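Local coordinates for Beta/alpha-amylase (Paenibacillus polymyxa, PDB 3VOC), which removes successive maltose units from the non-reducing ends of starch chains, being the glycoside hydrolase family 14 beta-amylase part of a secreted, proteolytically processed beta/alpha-amylase precursor, at residues S123-G128 and E188-A193; I154-G159 and A315-T320; P167-A172 and S281-Q286; G300-Y303 and R307-Q310. All blocks are in the same frame, centred on the assembly; numbering follows the deposited sequence.

Contact 1: residues S123-G128 and E188-A193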
# COMPACT_ATOMS: atom_id res chain seq x y z
N SER A 123 -2.51 -12.87 4.70
CA SER A 123 -2.04 -12.38 5.99
C SER A 123 -0.54 -12.59 6.10
O SER A 123 -0.05 -13.66 5.74
CB SER A 123 -2.71 -13.16 7.13
OG SER A 123 -2.17 -12.76 8.38
N PRO A 124 0.18 -11.59 6.65
CA PRO A 124 1.60 -11.77 6.98
C PRO A 124 1.82 -12.92 7.96
O PRO A 124 2.92 -13.45 8.06
CB PRO A 124 1.97 -10.46 7.67
CG PRO A 124 1.01 -9.47 7.18
CD PRO A 124 -0.29 -10.24 6.98
N LEU A 125 0.76 -13.29 8.68
CA LEU A 125 0.88 -14.36 9.67
C LEU A 125 0.92 -15.76 9.07
O LEU A 125 1.25 -16.71 9.77
CB LEU A 125 -0.26 -14.29 10.70
CG LEU A 125 -0.37 -12.97 11.48
CD1 LEU A 125 -1.61 -13.03 12.35
CD2 LEU A 125 0.87 -12.67 12.30
N TRP A 126 0.56 -15.91 7.80
CA TRP A 126 0.62 -17.23 7.17
C TRP A 126 2.06 -17.59 6.87
O TRP A 126 2.80 -16.80 6.27
CB TRP A 126 -0.24 -17.31 5.90
CG TRP A 126 -0.23 -18.67 5.27
CD1 TRP A 126 -0.35 -19.88 5.92
CD2 TRP A 126 -0.13 -18.97 3.88
NE1 TRP A 126 -0.30 -20.91 5.01
CE2 TRP A 126 -0.18 -20.38 3.75
CE3 TRP A 126 -0.02 -18.18 2.72
CZ2 TRP A 126 -0.10 -21.02 2.51
CZ3 TRP A 126 0.06 -18.82 1.48
CH2 TRP A 126 0.02 -20.23 1.39
N SER A 127 2.46 -18.78 7.31
CA SER A 127 3.81 -19.29 7.05
C SER A 127 4.17 -19.26 5.57
O SER A 127 5.34 -19.11 5.21
CB SER A 127 3.96 -20.72 7.61
OG SER A 127 2.97 -21.60 7.07
N GLY A 128 3.17 -19.40 4.71
CA GLY A 128 3.41 -19.49 3.27
C GLY A 128 3.46 -18.19 2.48
O GLY A 128 3.81 -18.20 1.30
N GLU A 188 -8.32 -16.71 14.63
CA GLU A 188 -7.68 -17.44 15.72
C GLU A 188 -6.17 -17.30 15.65
O GLU A 188 -5.51 -17.17 16.68
CB GLU A 188 -8.10 -18.91 15.73
CG GLU A 188 -9.59 -19.10 16.07
CD GLU A 188 -9.99 -18.41 17.37
OE1 GLU A 188 -9.28 -18.56 18.39
OE2 GLU A 188 -11.01 -17.69 17.37
N THR A 189 -5.65 -17.30 14.42
CA THR A 189 -4.21 -17.20 14.15
C THR A 189 -3.66 -15.88 14.68
O THR A 189 -2.63 -15.85 15.34
CB THR A 189 -3.90 -17.37 12.65
OG1 THR A 189 -4.23 -18.71 12.26
CG2 THR A 189 -2.42 -17.11 12.33
N ALA A 190 -4.38 -14.80 14.40
CA ALA A 190 -3.99 -13.47 14.89
C ALA A 190 -4.09 -13.39 16.41
O ALA A 190 -3.18 -12.90 17.07
CB ALA A 190 -4.83 -12.37 14.24
N LYS A 191 -5.20 -13.91 16.96
CA LYS A 191 -5.38 -13.88 18.41
C LYS A 191 -4.28 -14.68 19.11
O LYS A 191 -3.72 -14.22 20.11
CB LYS A 191 -6.77 -14.37 18.82
CG LYS A 191 -7.89 -13.40 18.42
CD LYS A 191 -9.24 -13.79 18.99
CE LYS A 191 -9.71 -15.12 18.48
NZ LYS A 191 -11.13 -15.45 18.93
N ASN A 192 -3.96 -15.84 18.56
CA ASN A 192 -2.88 -16.66 19.11
C ASN A 192 -1.49 -16.04 18.94
O ASN A 192 -0.63 -16.16 19.82
CB ASN A 192 -2.96 -18.08 18.56
CG ASN A 192 -4.01 -18.91 19.30
OD1 ASN A 192 -4.24 -18.72 20.50
ND2 ASN A 192 -4.64 -19.84 18.59
N ALA A 193 -1.28 -15.36 17.82
CA ALA A 193 -0.01 -14.67 17.60
C ALA A 193 0.18 -13.55 18.62
O ALA A 193 1.28 -13.35 19.11
CB ALA A 193 0.07 -14.13 16.17
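In the loop leading into helix 127-144 of this TIM-barrel domain, a type I beta turn from S123 to W126 carries L125, and this leucine packs on one flank of helix 188-202, against T189, A190 and A193. Two bonds hold the turn: W126 N donates to S123 O at 3.1 Å, and L125 N donates to S123 OG at 3.0 Å, the latter making an ST turn. Serine suits its place because its hydroxyl can fold back onto the chain. With the backbone held in this way, L125 projects toward the helix.

The CG of L125 lies anti to the carbonyl carbon (chi1 -58°), which brings L125 CD1 over the helix backbone, 3.5 Å from A190 CA and 3.8 Å from A190 CB. A190 is small enough to permit that approach. T189 has two roles: its CG2 lies 3.9 Å from L125 CB, while its OG1 is hydrogen-bonded to D106. The same aspartate also accepts from E188 N, so it anchors the start of the helix. On a side of the helix turned from the leucine, K191 NZ forms a salt bridge with E188 OE2, 2.7 Å away.

V252 of helix 240-268 also touches L125, and W248 of that helix touches A193, so a third element joins the apolar cluster. The contact lies away from the annotated sites and joins the approach to one helix to the first turns of another. A longer touch is between two methyl groups, L125 CD2 and A193 CB, 4.2 Å apart.

Contact 2: residues I154-G159 and A315-T320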
# COMPACT_ATOMS: atom_id res chain seq x y z
N ILE A 154 11.04 -0.63 -8.93
CA ILE A 154 10.01 -1.67 -8.76
C ILE A 154 9.24 -1.43 -7.47
O ILE A 154 9.85 -1.11 -6.46
CB ILE A 154 10.65 -3.09 -8.72
CG1 ILE A 154 11.41 -3.37 -10.04
CG2 ILE A 154 9.57 -4.17 -8.46
CD1 ILE A 154 12.32 -4.61 -10.03
N TYR A 155 7.91 -1.59 -7.51
CA TYR A 155 7.09 -1.47 -6.30
C TYR A 155 6.63 -2.83 -5.79
O TYR A 155 6.38 -3.75 -6.58
CB TYR A 155 5.87 -0.54 -6.51
CG TYR A 155 6.24 0.94 -6.67
CD1 TYR A 155 7.23 1.53 -5.89
CD2 TYR A 155 5.59 1.74 -7.62
CE1 TYR A 155 7.60 2.89 -6.05
CE2 TYR A 155 5.93 3.10 -7.78
CZ TYR A 155 6.93 3.67 -6.99
OH TYR A 155 7.29 5.01 -7.15
N LEU A 156 6.52 -2.95 -4.46
CA LEU A 156 5.94 -4.13 -3.84
C LEU A 156 4.57 -3.75 -3.33
O LEU A 156 4.32 -2.57 -3.05
CB LEU A 156 6.80 -4.58 -2.67
CG LEU A 156 8.27 -4.82 -2.98
CD1 LEU A 156 8.97 -5.33 -1.72
CD2 LEU A 156 8.48 -5.77 -4.18
N SER A 157 3.70 -4.76 -3.19
CA SER A 157 2.41 -4.60 -2.53
C SER A 157 2.49 -5.17 -1.11
O SER A 157 2.68 -6.39 -0.90
CB SER A 157 1.31 -5.31 -3.34
OG SER A 157 0.10 -5.36 -2.60
N GLY A 158 2.34 -4.30 -0.12
CA GLY A 158 2.43 -4.70 1.29
C GLY A 158 1.12 -5.16 1.90
O GLY A 158 1.07 -5.53 3.06
N GLY A 159 0.05 -5.13 1.11
CA GLY A 159 -1.28 -5.54 1.59
C GLY A 159 -2.40 -5.02 0.71
O GLY A 159 -2.18 -4.72 -0.48
N ALA A 315 14.82 -1.82 5.83
CA ALA A 315 14.61 -2.77 4.72
C ALA A 315 15.17 -2.26 3.39
O ALA A 315 15.15 -2.98 2.37
CB ALA A 315 13.13 -3.11 4.58
N ASP A 316 15.69 -1.04 3.41
CA ASP A 316 16.22 -0.40 2.21
C ASP A 316 15.15 -0.40 1.11
O ASP A 316 15.37 -0.91 0.01
CB ASP A 316 17.52 -1.06 1.73
CG ASP A 316 18.19 -0.29 0.62
OD1 ASP A 316 18.14 0.95 0.66
OD2 ASP A 316 18.77 -0.91 -0.30
N LEU A 317 14.00 0.17 1.47
CA LEU A 317 12.86 0.40 0.57
C LEU A 317 12.52 1.88 0.55
O LEU A 317 12.56 2.57 1.59
CB LEU A 317 11.63 -0.38 1.04
CG LEU A 317 11.78 -1.91 1.10
CD1 LEU A 317 10.59 -2.56 1.75
CD2 LEU A 317 12.01 -2.51 -0.29
N ASP A 318 12.17 2.37 -0.64
CA ASP A 318 11.70 3.75 -0.77
C ASP A 318 10.24 3.81 -0.36
O ASP A 318 9.54 2.80 -0.40
CB ASP A 318 11.86 4.23 -2.21
CG ASP A 318 13.33 4.44 -2.61
OD1 ASP A 318 14.23 4.24 -1.77
OD2 ASP A 318 13.57 4.83 -3.76
N LEU A 319 9.79 4.99 0.04
CA LEU A 319 8.43 5.14 0.57
C LEU A 319 7.58 5.93 -0.41
O LEU A 319 7.94 7.04 -0.82
CB LEU A 319 8.46 5.85 1.93
CG LEU A 319 7.11 6.30 2.53
CD1 LEU A 319 6.30 5.07 2.79
CD2 LEU A 319 7.32 7.08 3.83
N THR A 320 6.44 5.35 -0.79
CA THR A 320 5.44 6.06 -1.56
C THR A 320 4.33 6.47 -0.59
O THR A 320 3.81 5.65 0.18
CB THR A 320 4.88 5.19 -2.71
OG1 THR A 320 5.93 4.91 -3.64
CG2 THR A 320 3.69 5.88 -3.42
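Strands 153-156 and 318-321, the fourth and sixth of the parallel barrel, have strand 275-279 between them, so Y155 and T320, like L156 and L317, meet through side chains while the nearest alpha carbons, Y155 CA and D318 CA, stay 8.9 Å apart. Side chains alternate along the two chains, and the contact therefore has a polar half and an apolar half.

In the polar half, Y155 has CG anti to its carbonyl carbon (chi1 -69°), which carries the ring across to T320. The two side chains cross at about a right angle, and T320 OG1 sits obliquely to the ring, 3.6 Å from Y155 CE1 and 3.8 Å from Y155 OH. N357 and K279 border both residues, and the side chain of T320 is about 4 Å from that of E359, the probable proton acceptor.

In the apolar half, L156 CD1 and L317 CD2 come within 4.4 Å of each other, over I276 of the intervening strand and beneath helix 240-268. Branched aliphatic chains suit this layer between strand and helix.

D318 is buried, yet its carboxylate is matched by K153, R275 and R355, whose charges probably keep it ionised. The touches between the segments are van der Waals in kind: leucines fill the outer layer, while a tyrosine and a threonine meet across the barrel interior, the threonine beside the probable proton acceptor.

Contact 3: residues P167-A172 and S281-Q286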
# COMPACT_ATOMS: atom_id res chain seq x y z
N PRO A 167 -6.73 -4.67 6.19
CA PRO A 167 -7.92 -4.35 5.40
C PRO A 167 -9.02 -3.74 6.29
O PRO A 167 -10.12 -4.29 6.41
CB PRO A 167 -8.35 -5.71 4.86
CG PRO A 167 -7.97 -6.66 5.98
CD PRO A 167 -6.62 -6.13 6.44
N SER A 168 -8.70 -2.61 6.89
CA SER A 168 -9.45 -2.09 8.02
C SER A 168 -10.73 -1.37 7.62
O SER A 168 -11.64 -1.26 8.44
CB SER A 168 -8.56 -1.15 8.83
OG SER A 168 -8.06 -0.12 7.99
N TYR A 169 -10.77 -0.87 6.39
CA TYR A 169 -11.98 -0.21 5.89
C TYR A 169 -12.41 -0.87 4.57
O TYR A 169 -11.64 -0.91 3.60
CB TYR A 169 -11.78 1.32 5.78
CG TYR A 169 -10.86 1.78 4.66
CD1 TYR A 169 -9.46 1.80 4.81
CD2 TYR A 169 -11.39 2.18 3.43
CE1 TYR A 169 -8.63 2.22 3.74
CE2 TYR A 169 -10.59 2.59 2.39
CZ TYR A 169 -9.21 2.61 2.54
OH TYR A 169 -8.46 3.04 1.48
N TYR A 170 -13.63 -1.38 4.55
CA TYR A 170 -14.05 -2.28 3.47
C TYR A 170 -15.57 -2.21 3.31
O TYR A 170 -16.30 -2.65 4.21
CB TYR A 170 -13.61 -3.71 3.80
CG TYR A 170 -13.55 -4.68 2.64
CD1 TYR A 170 -12.74 -4.43 1.53
CD2 TYR A 170 -14.26 -5.89 2.69
CE1 TYR A 170 -12.67 -5.34 0.47
CE2 TYR A 170 -14.19 -6.81 1.63
CZ TYR A 170 -13.40 -6.53 0.53
OH TYR A 170 -13.29 -7.43 -0.50
N PRO A 171 -16.03 -1.64 2.18
CA PRO A 171 -17.47 -1.46 1.96
C PRO A 171 -18.27 -2.74 2.20
O PRO A 171 -19.31 -2.70 2.85
CB PRO A 171 -17.55 -1.01 0.50
CG PRO A 171 -16.26 -0.22 0.30
CD PRO A 171 -15.21 -0.95 1.16
N ALA A 172 -17.75 -3.88 1.73
CA ALA A 172 -18.48 -5.14 1.86
C ALA A 172 -18.61 -5.62 3.29
O ALA A 172 -19.47 -6.46 3.58
CB ALA A 172 -17.88 -6.24 0.94
N SER A 281 -0.51 3.71 3.39
CA SER A 281 -1.84 4.21 3.14
C SER A 281 -2.01 5.62 3.71
O SER A 281 -1.45 5.93 4.77
CB SER A 281 -2.85 3.29 3.83
OG SER A 281 -4.19 3.61 3.47
N GLY A 282 -2.84 6.43 3.05
CA GLY A 282 -3.20 7.75 3.57
C GLY A 282 -4.54 7.68 4.29
O GLY A 282 -5.59 7.87 3.67
N LEU A 283 -4.50 7.41 5.59
CA LEU A 283 -5.72 7.20 6.37
C LEU A 283 -6.07 8.51 7.08
O LEU A 283 -5.94 8.65 8.30
CB LEU A 283 -5.53 6.01 7.32
CG LEU A 283 -5.22 4.67 6.60
CD1 LEU A 283 -4.83 3.60 7.62
CD2 LEU A 283 -6.45 4.20 5.79
N HIS A 284 -6.47 9.48 6.25
CA HIS A 284 -6.52 10.89 6.60
C HIS A 284 -7.77 11.31 7.38
O HIS A 284 -7.84 12.45 7.85
CB HIS A 284 -6.40 11.76 5.32
CG HIS A 284 -7.48 11.49 4.31
ND1 HIS A 284 -8.75 12.03 4.40
CD2 HIS A 284 -7.48 10.74 3.18
CE1 HIS A 284 -9.48 11.62 3.38
NE2 HIS A 284 -8.73 10.83 2.63
N TRP A 285 -8.73 10.41 7.53
CA TRP A 285 -9.99 10.77 8.20
C TRP A 285 -10.03 10.27 9.64
O TRP A 285 -9.30 9.33 9.99
CB TRP A 285 -11.20 10.30 7.38
CG TRP A 285 -11.30 8.82 7.11
CD1 TRP A 285 -12.13 7.94 7.75
CD2 TRP A 285 -10.63 8.07 6.09
NE1 TRP A 285 -11.98 6.68 7.20
CE2 TRP A 285 -11.07 6.74 6.18
CE3 TRP A 285 -9.68 8.40 5.10
CZ2 TRP A 285 -10.60 5.72 5.34
CZ3 TRP A 285 -9.20 7.38 4.26
CH2 TRP A 285 -9.67 6.06 4.39
N GLN A 286 -10.84 10.91 10.48
CA GLN A 286 -10.82 10.70 11.95
C GLN A 286 -9.47 11.01 12.61
O GLN A 286 -9.18 10.54 13.72
CB GLN A 286 -11.29 9.28 12.32
CG GLN A 286 -12.64 8.90 11.70
CD GLN A 286 -13.76 9.89 12.02
OE1 GLN A 286 -13.62 10.73 12.91
NE2 GLN A 286 -14.86 9.80 11.29
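Y169 reaches from its loop after strand 153-156 to L283 and W285, in the loop after strand 275-279. From CB, the chain turns with CG between the backbone N and the carbonyl carbon (chi1 72°), presenting one ring face to the tryptophan. Y169 CG lies 4.0 Å from W285 CZ2. CD1 and CD2 flank that carbon, CD1 also near L283 CD2. Y169 CE1 meets L283 CD2 obliquely at 3.6 Å, CE2 faces W285 CH2, and Y169 CZ lies 3.9 Å from that CH2.

This is a T-shaped stack: the indole's edge points at the phenol's face, with planes at 90° and 5.1 Å between the centroids of the Y169 ring and the six-membered ring of W285. The indole is held by a hydrogen bond from NE1 to G179 O, and its CE3 sits over the ring of H284. With an alanine in place of Y169, the edge of W285 would probably lose this aromatic face and L283 CD2 this neighbour, opening a gap between the loops.

Loops following barrel strands build the active site of a TIM-barrel glycosidase, and here H284 probably binds substrate, while S281 OG is hydrogen-bonded to E163, the predicted proton donor.

Contact 4: residues G300-Y303 and R307-Q310. With EDO (1,2-ethanediol), chain E.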
# COMPACT_ATOMS: atom_id res chain seq x y z
N GLY A 300 -5.92 0.64 10.71
CA GLY A 300 -5.12 0.23 9.57
C GLY A 300 -3.76 -0.34 9.94
O GLY A 300 -3.10 -0.95 9.12
N GLY A 301 -3.34 -0.10 11.19
CA GLY A 301 -2.11 -0.68 11.70
C GLY A 301 -1.06 0.35 12.04
O GLY A 301 0.08 -0.00 12.31
N TYR A 302 -1.43 1.64 12.05
CA TYR A 302 -0.43 2.69 12.23
C TYR A 302 -0.48 3.28 13.62
O TYR A 302 -1.35 4.10 13.94
CB TYR A 302 -0.56 3.80 11.18
CG TYR A 302 -0.49 3.31 9.75
CD1 TYR A 302 0.13 2.10 9.42
CD2 TYR A 302 -1.05 4.06 8.71
CE1 TYR A 302 0.18 1.65 8.10
CE2 TYR A 302 -1.01 3.62 7.40
CZ TYR A 302 -0.38 2.42 7.09
OH TYR A 302 -0.33 2.00 5.77
N TYR A 303 0.48 2.86 14.43
CA TYR A 303 0.61 3.28 15.82
C TYR A 303 1.72 4.31 15.98
O TYR A 303 1.62 5.23 16.79
CB TYR A 303 0.88 2.02 16.66
CG TYR A 303 1.41 2.23 18.06
CD1 TYR A 303 0.64 2.85 19.05
CD2 TYR A 303 2.70 1.79 18.41
CE1 TYR A 303 1.12 3.03 20.34
CE2 TYR A 303 3.19 1.96 19.69
CZ TYR A 303 2.40 2.58 20.65
OH TYR A 303 2.90 2.75 21.91
N ARG A 307 8.55 4.75 13.87
CA ARG A 307 9.01 3.38 13.86
C ARG A 307 8.72 2.70 12.53
O ARG A 307 9.53 1.93 12.05
CB ARG A 307 8.35 2.58 14.97
CG ARG A 307 9.13 1.35 15.37
CD ARG A 307 8.42 0.67 16.52
NE ARG A 307 7.41 -0.27 16.04
CZ ARG A 307 6.45 -0.78 16.79
NH1 ARG A 307 6.31 -0.40 18.05
NH2 ARG A 307 5.60 -1.68 16.27
N LEU A 308 7.54 2.97 11.97
CA LEU A 308 7.16 2.33 10.72
C LEU A 308 8.10 2.77 9.60
O LEU A 308 8.55 1.95 8.79
CB LEU A 308 5.71 2.70 10.35
CG LEU A 308 5.14 2.05 9.07
CD1 LEU A 308 5.12 0.52 9.16
CD2 LEU A 308 3.75 2.56 8.82
N ILE A 309 8.41 4.07 9.57
CA ILE A 309 9.25 4.62 8.50
C ILE A 309 10.70 4.17 8.70
O ILE A 309 11.41 3.92 7.73
CB ILE A 309 9.05 6.15 8.33
CG1 ILE A 309 7.61 6.42 7.82
CG2 ILE A 309 10.01 6.74 7.29
CD1 ILE A 309 7.13 7.88 8.01
N GLN A 310 11.11 4.03 9.96
CA GLN A 310 12.40 3.39 10.27
C GLN A 310 12.54 2.00 9.65
O GLN A 310 13.64 1.62 9.21
CB GLN A 310 12.64 3.32 11.79
CG GLN A 310 14.04 2.74 12.16
CD GLN A 310 15.20 3.54 11.59
OE1 GLN A 310 16.17 2.98 11.03
NE2 GLN A 310 15.12 4.87 11.72
C1 EDO E . -1.62 7.14 14.33
O1 EDO E . -1.69 6.45 15.58
C2 EDO E . -0.24 7.75 14.19
O2 EDO E . -0.19 8.90 15.04
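A Schellman motif ends helix 295-300 at G301, and the chain then turns into helix 305-315, placing Y302 against L308 and Y303 beside R307. Glycine suits position 301, whose positive phi would press a CB against the preceding carbonyl oxygen.

L308 has CG anti to its backbone N (chi1 -178°), and with this setting its side chain crosses that of Y302 at a slant. A single methyl does the touching: L308 CD2 lies 3.7 Å from Y302 CD1 and 3.8 Å from Y302 CE1. Tyrosine suits this place: its ring gives the leucine an apolar flank, and its buried phenol oxygen is gripped twice, accepting from S281 N and donating to L164 O, which fixes the ring close to E163, the predicted proton donor.

R307 bends at its third torsion (chi3 88°) so that NH1 comes to 4.2 Å from Y303 CE2. It approaches the ring's edge near its plane, so the pair is no cation-pi stack. The guanidinium is instead held by S247 and by a salt bridge to E254, both on helix 240-268.

Y302 O accepts a 2.9 Å hydrogen bond from O1 of a 1,2-ethanediol, probably from the crystallisation liquor.

In the fold
Contact 2 is buried among the barrel strands, contact 3 is buried in the loops beyond them, and contacts 1 and 4 are only partly buried. Contact 1 is the most peripheral, about 20 Å from the chain centre, and is aliphatic; contact 2 pairs a ring with a hydroxyl inside the barrel and leucines outside it; contact 3 is aromatic, and contact 4 mixes an apolar touch with a charged side chain. Contacts 3 and 4 adjoin, L283 packing on both Y302 and G300. Contact 4 also meets contact 2, where I309 packs on L319. Helix 240-268 touches side chains of contacts 1, 2 and 4. Contacts 2, 3 and 4 come close to the probable catalytic glutamates; contact 1 lies away from them.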